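Local coordinates for peptidase M16 domain protein (Alicyclobacillus acidocaldarius subsp. acidocaldarius DSM 446, PDB 4XEA), which is probably a metallopeptidase of the M16 (insulinase) family that cleaves peptide bonds, and holds a nickel ion in its metal site in this crystal, at residues 60-65 with 128-133; 121-126 with 176-181; 134-139 with 165-170. One frame throughout, in Å; residues are numbered along the deposited sequence.

Contact 1: 60-65 with 128-133; sequences AHFLEH and KEKGII. With NI (nickel (II) ion), chain C.
His65 is gripped through both ring nitrogens: NE2 binds the nickel ion at 2.2 Å, and ND1 donates to Glu129 OE1 at 2.7 Å. That bond is bent, with an N-H...O angle of 148°. It reaches the carboxylate oxygen from the anti side, and the ring and carboxylate planes stand 57° apart. Ile133 CG1 sits over a face of the His65 ring, while Ile133 CG2 meets the edge of His61 at CE1, 3.8 Å away. Its CD1 makes a CH-pi contact on Phe62, 4.0 Å from the ring centroid and offset toward the rim. Phe62 turns its CG anti to the backbone N (chi1 -155°), which carries the ring out to helix 123-141, where Lys130 CG packs against its edge at CE2, 3.7 Å away. The Lys130 amino group continues to the carbonyls of Arg174 and Ile176. His61 NE2 also binds the nickel at 2.2 Å, and with a water and Glu136 completes the site. The sequence HFLEH is the HxxEH signature of M16 peptidases. Glu129 is thus a second-shell residue that fixes the rotation of the His65 ring and probably strengthens NE2 as a metal donor.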
loop_
_atom_site.group_PDB
_atom_site.type_symbol
_atom_site.label_atom_id
_atom_site.label_comp_id
_atom_site.label_asym_id
_atom_site.label_seq_id
_atom_site.Cartn_x
_atom_site.Cartn_y
_atom_site.Cartn_z
ATOM N N ALA A 60 -12.994 -23.033 -4.058
ATOM C CA ALA A 60 -13.107 -21.870 -3.175
ATOM C C ALA A 60 -13.130 -20.568 -3.995
ATOM O O ALA A 60 -13.980 -19.688 -3.793
ATOM C CB ALA A 60 -11.997 -21.843 -2.120
ATOM N N HIS A 61 -12.220 -20.492 -4.956
ATOM C CA HIS A 61 -12.020 -19.271 -5.759
ATOM C C HIS A 61 -13.111 -19.083 -6.823
ATOM O O HIS A 61 -13.522 -17.956 -7.117
ATOM C CB HIS A 61 -10.636 -19.347 -6.375
ATOM C CG HIS A 61 -10.396 -18.352 -7.440
ATOM N ND1 HIS A 61 -10.539 -18.663 -8.775
ATOM C CD2 HIS A 61 -10.069 -17.040 -7.386
ATOM C CE1 HIS A 61 -10.286 -17.594 -9.500
ATOM N NE2 HIS A 61 -9.977 -16.603 -8.683
ATOM N N PHE A 62 -13.579 -20.188 -7.394
ATOM C CA PHE A 62 -14.748 -20.169 -8.303
ATOM C C PHE A 62 -15.989 -19.597 -7.571
ATOM O O PHE A 62 -16.692 -18.703 -8.080
ATOM C CB PHE A 62 -14.999 -21.595 -8.807
ATOM C CG PHE A 62 -15.728 -21.676 -10.125
ATOM C CD1 PHE A 62 -17.011 -21.192 -10.258
ATOM C CD2 PHE A 62 -15.144 -22.313 -11.213
ATOM C CE1 PHE A 62 -17.687 -21.295 -11.479
ATOM C CE2 PHE A 62 -15.813 -22.416 -12.424
ATOM C CZ PHE A 62 -17.075 -21.909 -12.555
ATOM N N LEU A 63 -16.248 -20.091 -6.368
ATOM C CA LEU A 63 -17.369 -19.583 -5.556
ATOM C C LEU A 63 -17.193 -18.079 -5.264
ATOM O O LEU A 63 -18.158 -17.314 -5.333
ATOM C CB LEU A 63 -17.521 -20.362 -4.249
ATOM C CG LEU A 63 -17.979 -21.819 -4.358
ATOM C CD1 LEU A 63 -17.967 -22.433 -2.970
ATOM C CD2 LEU A 63 -19.422 -21.895 -5.009
ATOM N N GLU A 64 -15.950 -17.657 -5.015
ATOM C CA GLU A 64 -15.682 -16.236 -4.778
ATOM C C GLU A 64 -16.109 -15.412 -5.954
ATOM O O GLU A 64 -16.732 -14.360 -5.781
ATOM C CB GLU A 64 -14.197 -15.990 -4.449
ATOM C CG GLU A 64 -13.852 -14.508 -4.191
ATOM C CD GLU A 64 -12.536 -14.108 -4.855
ATOM O OE1 GLU A 64 -11.508 -14.755 -4.600
ATOM O OE2 GLU A 64 -12.542 -13.190 -5.676
ATOM N N HIS A 65 -15.770 -15.861 -7.158
ATOM C CA HIS A 65 -16.134 -15.131 -8.335
ATOM C C HIS A 65 -17.661 -15.053 -8.485
ATOM O O HIS A 65 -18.197 -14.029 -8.896
ATOM C CB HIS A 65 -15.560 -15.801 -9.584
ATOM C CG HIS A 65 -14.238 -15.264 -9.996
ATOM N ND1 HIS A 65 -14.036 -14.649 -11.213
ATOM C CD2 HIS A 65 -13.049 -15.226 -9.347
ATOM C CE1 HIS A 65 -12.772 -14.269 -11.302
ATOM N NE2 HIS A 65 -12.155 -14.611 -10.188
ATOM N N LYS A 128 -19.643 -19.842 -18.494
ATOM C CA LYS A 128 -19.024 -18.535 -18.757
ATOM C C LYS A 128 -17.827 -18.277 -17.847
ATOM O O LYS A 128 -16.762 -17.846 -18.307
ATOM C CB LYS A 128 -20.042 -17.401 -18.592
ATOM C CG LYS A 128 -19.451 -16.017 -18.874
ATOM C CD LYS A 128 -20.493 -14.945 -18.866
ATOM C CE LYS A 128 -19.865 -13.582 -19.084
ATOM N NZ LYS A 128 -20.868 -12.516 -18.892
ATOM N N GLU A 129 -17.993 -18.569 -16.556
ATOM C CA GLU A 129 -17.000 -18.189 -15.591
ATOM C C GLU A 129 -15.766 -19.094 -15.711
ATOM O O GLU A 129 -14.693 -18.702 -15.281
ATOM C CB GLU A 129 -17.580 -18.221 -14.164
ATOM C CG GLU A 129 -16.783 -17.425 -13.127
ATOM C CD GLU A 129 -16.894 -15.923 -13.317
ATOM O OE1 GLU A 129 -15.930 -15.210 -12.987
ATOM O OE2 GLU A 129 -17.944 -15.451 -13.799
ATOM N N LYS A 130 -15.910 -20.290 -16.290
ATOM C CA LYS A 130 -14.754 -21.200 -16.475
ATOM C C LYS A 130 -13.735 -20.590 -17.448
ATOM O O LYS A 130 -12.524 -20.672 -17.225
ATOM C CB LYS A 130 -15.187 -22.572 -17.012
ATOM C CG LYS A 130 -15.643 -23.589 -15.971
ATOM C CD LYS A 130 -16.144 -24.857 -16.662
ATOM C CE LYS A 130 -16.803 -25.831 -15.693
ATOM N NZ LYS A 130 -16.732 -27.235 -16.184
ATOM N N GLY A 131 -14.245 -20.007 -18.526
ATOM C CA GLY A 131 -13.410 -19.321 -19.517
ATOM C C GLY A 131 -12.658 -18.131 -18.928
ATOM O O GLY A 131 -11.469 -17.904 -19.242
ATOM N N ILE A 132 -13.363 -17.375 -18.068
ATOM C CA ILE A 132 -12.811 -16.182 -17.423
ATOM C C ILE A 132 -11.698 -16.574 -16.459
ATOM O O ILE A 132 -10.678 -15.900 -16.386
ATOM C CB ILE A 132 -13.914 -15.358 -16.691
ATOM C CG1 ILE A 132 -14.932 -14.812 -17.711
ATOM C CG2 ILE A 132 -13.304 -14.230 -15.866
ATOM C CD1 ILE A 132 -16.117 -14.088 -17.088
ATOM N N ILE A 133 -11.881 -17.678 -15.738
ATOM C CA ILE A 133 -10.880 -18.127 -14.782
ATOM C C ILE A 133 -9.687 -18.770 -15.496
ATOM O O ILE A 133 -8.552 -18.527 -15.103
ATOM C CB ILE A 133 -11.476 -19.059 -13.714
ATOM C CG1 ILE A 133 -12.541 -18.305 -12.906
ATOM C CG2 ILE A 133 -10.397 -19.538 -12.770
ATOM C CD1 ILE A 133 -13.385 -19.212 -12.048
HETATM NI NI NI C . -10.120 -14.489 -9.345
HETATM O O HOH W 1 -10.120 -12.068 -9.659
#

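Contact 2: 121-126 with 176-181; sequences LTDENV and ITKEQL
Lys178 and Asp123 supply the charged part of this contact. The ammonium group sits at the carboxylate of Asp123, with NZ 3.0 Å from OD2 and almost as near OD1, the lysine coming across the acid. The salt bridge is clear, but its hydrogen bond to OD2 is weak. Lys178 leaves its helix with CG anti to the backbone N (chi1 -178°), runs straight at first, then bends at chi3 (78°) to bring NZ onto the acid. On the way its methylene chain lies against backbone of the other segment, CD coming 4.1 Å from Leu121 O.

The apolar part centres on Leu181. Leu121 lies across it, laying CD1 3.7 Å from Leu181 CB. Val126 meets it tip to tip instead, its CG2 lying 3.8 Å from Leu181 CD1. Phe62 of helix 59-66 also packs on Leu181; Leu181 and Val126 are buried, whereas the ion pair lies on the solvent side, where Asp123 is exposed.

Polar bonds inside each segment fix the two helix starts. Thr122 OG1 accepts from Asn125 N at 2.9 Å, and Asn125 OD1 accepts in return from Thr122 N along a nearly straight bond (176°), although the donor lies above the amide carbonyl plane. Thr177 and Gln180 repeat the exchange: Gln180 N reaches Thr177 OG1 at 3.1 Å, and Thr177 N gives to Gln180 OE1. Asn125 ND2 is held as well, by the carbonyl of His120.

Each of these exchanges is a capping box, so the arrangement is a pair of N-capped helix starts, those of helices 123-141 and 178-188, brought together at their first turns in the M16 fold.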
loop_
_atom_site.group_PDB
_atom_site.type_symbol
_atom_site.label_atom_id
_atom_site.label_comp_id
_atom_site.label_asym_id
_atom_site.label_seq_id
_atom_site.Cartn_x
_atom_site.Cartn_y
_atom_site.Cartn_z
ATOM N N LEU A 121 -26.230 -19.891 -9.215
ATOM C CA LEU A 121 -25.504 -20.604 -10.250
ATOM C C LEU A 121 -26.441 -21.204 -11.273
ATOM O O LEU A 121 -27.487 -21.738 -10.926
ATOM C CB LEU A 121 -24.716 -21.755 -9.621
ATOM C CG LEU A 121 -23.663 -21.383 -8.586
ATOM C CD1 LEU A 121 -22.968 -22.643 -8.139
ATOM C CD2 LEU A 121 -22.687 -20.383 -9.179
ATOM N N THR A 122 -26.039 -21.138 -12.539
ATOM C CA THR A 122 -26.762 -21.773 -13.641
ATOM C C THR A 122 -25.727 -22.514 -14.472
ATOM O O THR A 122 -24.523 -22.180 -14.408
ATOM C CB THR A 122 -27.464 -20.743 -14.564
ATOM O OG1 THR A 122 -26.479 -20.034 -15.327
ATOM C CG2 THR A 122 -28.329 -19.749 -13.758
ATOM N N ASP A 123 -26.157 -23.511 -15.238
ATOM C CA ASP A 123 -25.215 -24.239 -16.078
ATOM C C ASP A 123 -24.512 -23.256 -16.995
ATOM O O ASP A 123 -23.291 -23.325 -17.153
ATOM C CB ASP A 123 -25.886 -25.348 -16.881
ATOM C CG ASP A 123 -26.386 -26.478 -16.009
ATOM O OD1 ASP A 123 -25.566 -27.074 -15.284
ATOM O OD2 ASP A 123 -27.607 -26.767 -16.056
ATOM N N GLU A 124 -25.276 -22.313 -17.543
ATOM C CA GLU A 124 -24.747 -21.275 -18.416
ATOM C C GLU A 124 -23.629 -20.481 -17.734
ATOM O O GLU A 124 -22.506 -20.469 -18.230
ATOM C CB GLU A 124 -25.887 -20.353 -18.898
ATOM C CG GLU A 124 -25.458 -19.202 -19.813
ATOM C CD GLU A 124 -25.629 -17.823 -19.178
ATOM O OE1 GLU A 124 -26.656 -17.180 -19.481
ATOM O OE2 GLU A 124 -24.745 -17.381 -18.403
ATOM N N ASN A 125 -23.916 -19.863 -16.585
ATOM C CA ASN A 125 -22.962 -18.940 -15.957
ATOM C C ASN A 125 -21.781 -19.627 -15.294
ATOM O O ASN A 125 -20.754 -18.994 -15.034
ATOM C CB ASN A 125 -23.665 -17.946 -15.011
ATOM C CG ASN A 125 -24.025 -18.530 -13.652
ATOM O OD1 ASN A 125 -23.618 -19.632 -13.291
ATOM N ND2 ASN A 125 -24.804 -17.768 -12.883
ATOM N N VAL A 126 -21.939 -20.918 -15.005
ATOM C CA VAL A 126 -20.818 -21.762 -14.620
ATOM C C VAL A 126 -19.911 -21.961 -15.831
ATOM O O VAL A 126 -18.692 -21.887 -15.719
ATOM C CB VAL A 126 -21.280 -23.138 -14.048
ATOM C CG1 VAL A 126 -20.131 -24.152 -14.028
ATOM C CG2 VAL A 126 -21.857 -22.957 -12.657
ATOM N N ILE A 176 -14.718 -28.771 -13.044
ATOM C CA ILE A 176 -15.660 -28.355 -11.989
ATOM C C ILE A 176 -17.099 -28.400 -12.536
ATOM O O ILE A 176 -17.341 -27.978 -13.660
ATOM C CB ILE A 176 -15.310 -26.931 -11.433
ATOM C CG1 ILE A 176 -14.001 -26.966 -10.639
ATOM C CG2 ILE A 176 -16.409 -26.398 -10.525
ATOM C CD1 ILE A 176 -13.524 -25.608 -10.135
ATOM N N THR A 177 -18.035 -28.948 -11.760
ATOM C CA THR A 177 -19.442 -29.009 -12.155
ATOM C C THR A 177 -20.287 -28.162 -11.206
ATOM O O THR A 177 -19.917 -27.929 -10.051
ATOM C CB THR A 177 -19.976 -30.448 -12.107
ATOM O OG1 THR A 177 -20.087 -30.848 -10.737
ATOM C CG2 THR A 177 -19.045 -31.421 -12.848
ATOM N N LYS A 178 -21.445 -27.732 -11.675
ATOM C CA LYS A 178 -22.375 -26.957 -10.856
ATOM C C LYS A 178 -22.712 -27.702 -9.556
ATOM O O LYS A 178 -22.828 -27.093 -8.498
ATOM C CB LYS A 178 -23.658 -26.644 -11.644
ATOM C CG LYS A 178 -24.665 -25.805 -10.868
ATOM C CD LYS A 178 -25.906 -25.456 -11.701
ATOM C CE LYS A 178 -26.868 -26.626 -11.808
ATOM N NZ LYS A 178 -27.632 -26.513 -13.052
ATOM N N GLU A 179 -22.844 -29.016 -9.656
ATOM C CA GLU A 179 -23.174 -29.894 -8.528
ATOM C C GLU A 179 -22.114 -29.817 -7.428
ATOM O O GLU A 179 -22.405 -29.683 -6.227
ATOM C CB GLU A 179 -23.247 -31.344 -9.057
ATOM C CG GLU A 179 -24.479 -31.688 -9.891
ATOM C CD GLU A 179 -24.574 -30.997 -11.287
ATOM O OE1 GLU A 179 -23.546 -30.812 -11.986
ATOM O OE2 GLU A 179 -25.714 -30.653 -11.692
ATOM N N GLN A 180 -20.865 -29.903 -7.846
ATOM C CA GLN A 180 -19.736 -29.738 -6.930
ATOM C C GLN A 180 -19.695 -28.370 -6.284
ATOM O O GLN A 180 -19.477 -28.252 -5.084
ATOM C CB GLN A 180 -18.448 -29.964 -7.679
ATOM C CG GLN A 180 -18.246 -31.413 -8.036
ATOM C CD GLN A 180 -17.084 -31.606 -8.985
ATOM O OE1 GLN A 180 -16.673 -30.672 -9.675
ATOM N NE2 GLN A 180 -16.576 -32.831 -9.054
ATOM N N LEU A 181 -19.900 -27.329 -7.081
ATOM C CA LEU A 181 -19.880 -25.980 -6.545
ATOM C C LEU A 181 -20.953 -25.846 -5.475
ATOM O O LEU A 181 -20.723 -25.245 -4.425
ATOM C CB LEU A 181 -20.116 -24.943 -7.655
ATOM C CG LEU A 181 -18.981 -24.627 -8.619
ATOM C CD1 LEU A 181 -19.493 -23.838 -9.879
ATOM C CD2 LEU A 181 -17.856 -23.854 -7.890
#

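Contact 3: 134-139 with 165-170; sequences AQEIHM and DIAGTV
Ile137 and Ala167 form the centre of the contact, with Ile137 CG1 3.8 Å from Ala167 CB. The isoleucine has CG1 anti to its carbonyl carbon (chi1 -69°), and from there CD1 runs on against the loop backbone, 3.6 Å from Thr169 C. Its other branch, CG2, faces Val170 CG2 at 4.2 Å. One turn of helix nearer the N terminus, Ala134 packs its CB against Val170 CG1. His138 comes in from the exposed side, its NE2 meeting Val170 CG2 obliquely to the ring, 3.7 Å away.

Glu136 brings the metal site into the contact. Its OE1 touches Ala167 CB at 3.6 Å. On the other arm of the carboxylate, Glu136 OE2 is turned to the nickel ion at 2.8 Å, longer than the two histidine bonds. The alanine methyl therefore packs directly beside a metal-binding carboxylate. No hydrogen bond crosses between the segments; the fit is entirely one of packing.

Behind this first shell the loop is shaped by its own bonds. A type I turn from Asp165 to Gly168, closed by Gly168 N on Asp165 O at 2.9 Å, presents Ala167 to the helix. Gly168 then takes up a positive phi (89°), a conformation suited to a residue without a side chain. Asp165 is held in turn by a salt bridge to Arg146, and Thr169 caps the next helix through Ser172 N.

The loop thus bridges helices 144-156 and 170-175 and lies along helix 123-141, with His61 of helix 59-66 touching both Ala167 and Glu136.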
loop_
_atom_site.group_PDB
_atom_site.type_symbol
_atom_site.label_atom_id
_atom_site.label_comp_id
_atom_site.label_asym_id
_atom_site.label_seq_id
_atom_site.Cartn_x
_atom_site.Cartn_y
_atom_site.Cartn_z
ATOM N N ALA A 134 -9.931 -19.525 -16.572
ATOM C CA ALA A 134 -8.826 -20.124 -17.333
ATOM C C ALA A 134 -7.874 -19.049 -17.833
ATOM O O ALA A 134 -6.659 -19.216 -17.791
ATOM C CB ALA A 134 -9.341 -20.944 -18.483
ATOM N N GLN A 135 -8.437 -17.940 -18.290
ATOM C CA GLN A 135 -7.653 -16.821 -18.808
ATOM C C GLN A 135 -6.807 -16.174 -17.724
ATOM O O GLN A 135 -5.626 -15.903 -17.928
ATOM C CB GLN A 135 -8.581 -15.768 -19.423
ATOM C CG GLN A 135 -9.026 -16.119 -20.818
ATOM C CD GLN A 135 -7.915 -15.952 -21.828
ATOM O OE1 GLN A 135 -6.766 -15.676 -21.469
ATOM N NE2 GLN A 135 -8.249 -16.104 -23.105
ATOM N N GLU A 136 -7.446 -15.904 -16.589
ATOM C CA GLU A 136 -6.775 -15.391 -15.395
ATOM C C GLU A 136 -5.601 -16.298 -14.984
ATOM O O GLU A 136 -4.526 -15.802 -14.636
ATOM C CB GLU A 136 -7.797 -15.260 -14.255
ATOM C CG GLU A 136 -7.254 -14.728 -12.916
ATOM C CD GLU A 136 -7.769 -15.523 -11.715
ATOM O OE1 GLU A 136 -6.916 -15.963 -10.899
ATOM O OE2 GLU A 136 -9.010 -15.707 -11.590
ATOM N N ILE A 137 -5.806 -17.616 -15.039
ATOM C CA ILE A 137 -4.747 -18.594 -14.760
ATOM C C ILE A 137 -3.574 -18.469 -15.750
ATOM O O ILE A 137 -2.430 -18.486 -15.328
ATOM C CB ILE A 137 -5.283 -20.044 -14.772
ATOM C CG1 ILE A 137 -6.208 -20.287 -13.569
ATOM C CG2 ILE A 137 -4.143 -21.049 -14.725
ATOM C CD1 ILE A 137 -6.991 -21.582 -13.652
ATOM N N HIS A 138 -3.852 -18.348 -17.045
ATOM C CA HIS A 138 -2.782 -18.158 -18.063
ATOM C C HIS A 138 -1.943 -16.904 -17.829
ATOM O O HIS A 138 -0.718 -16.945 -17.912
ATOM C CB HIS A 138 -3.361 -18.106 -19.485
ATOM C CG HIS A 138 -3.763 -19.445 -20.024
ATOM N ND1 HIS A 138 -2.851 -20.446 -20.289
ATOM C CD2 HIS A 138 -4.978 -19.948 -20.354
ATOM C CE1 HIS A 138 -3.488 -21.508 -20.753
ATOM N NE2 HIS A 138 -4.778 -21.231 -20.803
HETATM N N MSE A 139 -2.626 -15.803 -17.535
HETATM C CA MSE A 139 -1.988 -14.511 -17.277
HETATM C C MSE A 139 -1.049 -14.609 -16.077
HETATM O O MSE A 139 0.105 -14.191 -16.140
HETATM C CB MSE A 139 -3.052 -13.435 -17.003
HETATM C CG MSE A 139 -2.823 -12.119 -17.708
HETATM SE SE MSE A 139 -3.071 -12.223 -19.651
HETATM C CE MSE A 139 -4.718 -13.297 -19.666
ATOM N N ASP A 165 -1.849 -23.419 -7.395
ATOM C CA ASP A 165 -2.213 -22.027 -7.163
ATOM C C ASP A 165 -3.716 -21.897 -6.816
ATOM O O ASP A 165 -4.523 -22.757 -7.123
ATOM C CB ASP A 165 -1.834 -21.126 -8.350
ATOM C CG ASP A 165 -1.670 -19.633 -7.930
ATOM O OD1 ASP A 165 -1.766 -19.268 -6.696
ATOM O OD2 ASP A 165 -1.467 -18.839 -8.834
ATOM N N ILE A 166 -4.049 -20.804 -6.171
ATOM C CA ILE A 166 -5.373 -20.573 -5.608
ATOM C C ILE A 166 -6.530 -20.767 -6.583
ATOM O O ILE A 166 -7.557 -21.337 -6.199
ATOM C CB ILE A 166 -5.412 -19.219 -4.853
ATOM C CG1 ILE A 166 -4.552 -19.346 -3.552
ATOM C CG2 ILE A 166 -6.863 -18.788 -4.537
ATOM C CD1 ILE A 166 -4.080 -18.008 -3.022
ATOM N N ALA A 167 -6.349 -20.343 -7.843
ATOM C CA ALA A 167 -7.360 -20.494 -8.886
ATOM C C ALA A 167 -7.487 -21.915 -9.470
ATOM O O ALA A 167 -8.426 -22.206 -10.202
ATOM C CB ALA A 167 -7.104 -19.460 -10.022
ATOM N N GLY A 168 -6.565 -22.797 -9.133
ATOM C CA GLY A 168 -6.534 -24.152 -9.682
ATOM C C GLY A 168 -5.731 -24.182 -10.958
ATOM O O GLY A 168 -4.909 -23.295 -11.188
ATOM N N THR A 169 -5.974 -25.187 -11.801
ATOM C CA THR A 169 -5.401 -25.230 -13.167
ATOM C C THR A 169 -6.506 -25.061 -14.216
ATOM O O THR A 169 -7.693 -25.069 -13.894
ATOM C CB THR A 169 -4.635 -26.562 -13.428
ATOM O OG1 THR A 169 -5.544 -27.669 -13.344
ATOM C CG2 THR A 169 -3.520 -26.780 -12.401
ATOM N N VAL A 170 -6.115 -24.905 -15.477
ATOM C CA VAL A 170 -7.067 -24.928 -16.572
ATOM C C VAL A 170 -7.872 -26.244 -16.567
ATOM O O VAL A 170 -9.101 -26.228 -16.606
ATOM C CB VAL A 170 -6.338 -24.707 -17.945
ATOM C CG1 VAL A 170 -7.312 -24.811 -19.133
ATOM C CG2 VAL A 170 -5.615 -23.364 -17.944
#

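How the contacts relate
From the N terminus, helix 59-66 comes first, and contact 1 closes a long loop by bringing it onto the middle of helix 123-141. Contact 2 starts inside that loop, at 121-126, and ends beyond it at 176-181, so the two cross. Contact 3 (134-139 with 165-170) opens after contact 1 has closed and falls wholly within the span of contact 2. Helix 123-141 thus serves all three: its start meets helix 178-188, its middle helix 59-66, and its later turns the loop before helix 170-175. Contacts 1 and 3 share the nickel site, contacts 1 and 2 adjoin, their centres about 10 Å apart, and contacts 2 and 3 do not touch.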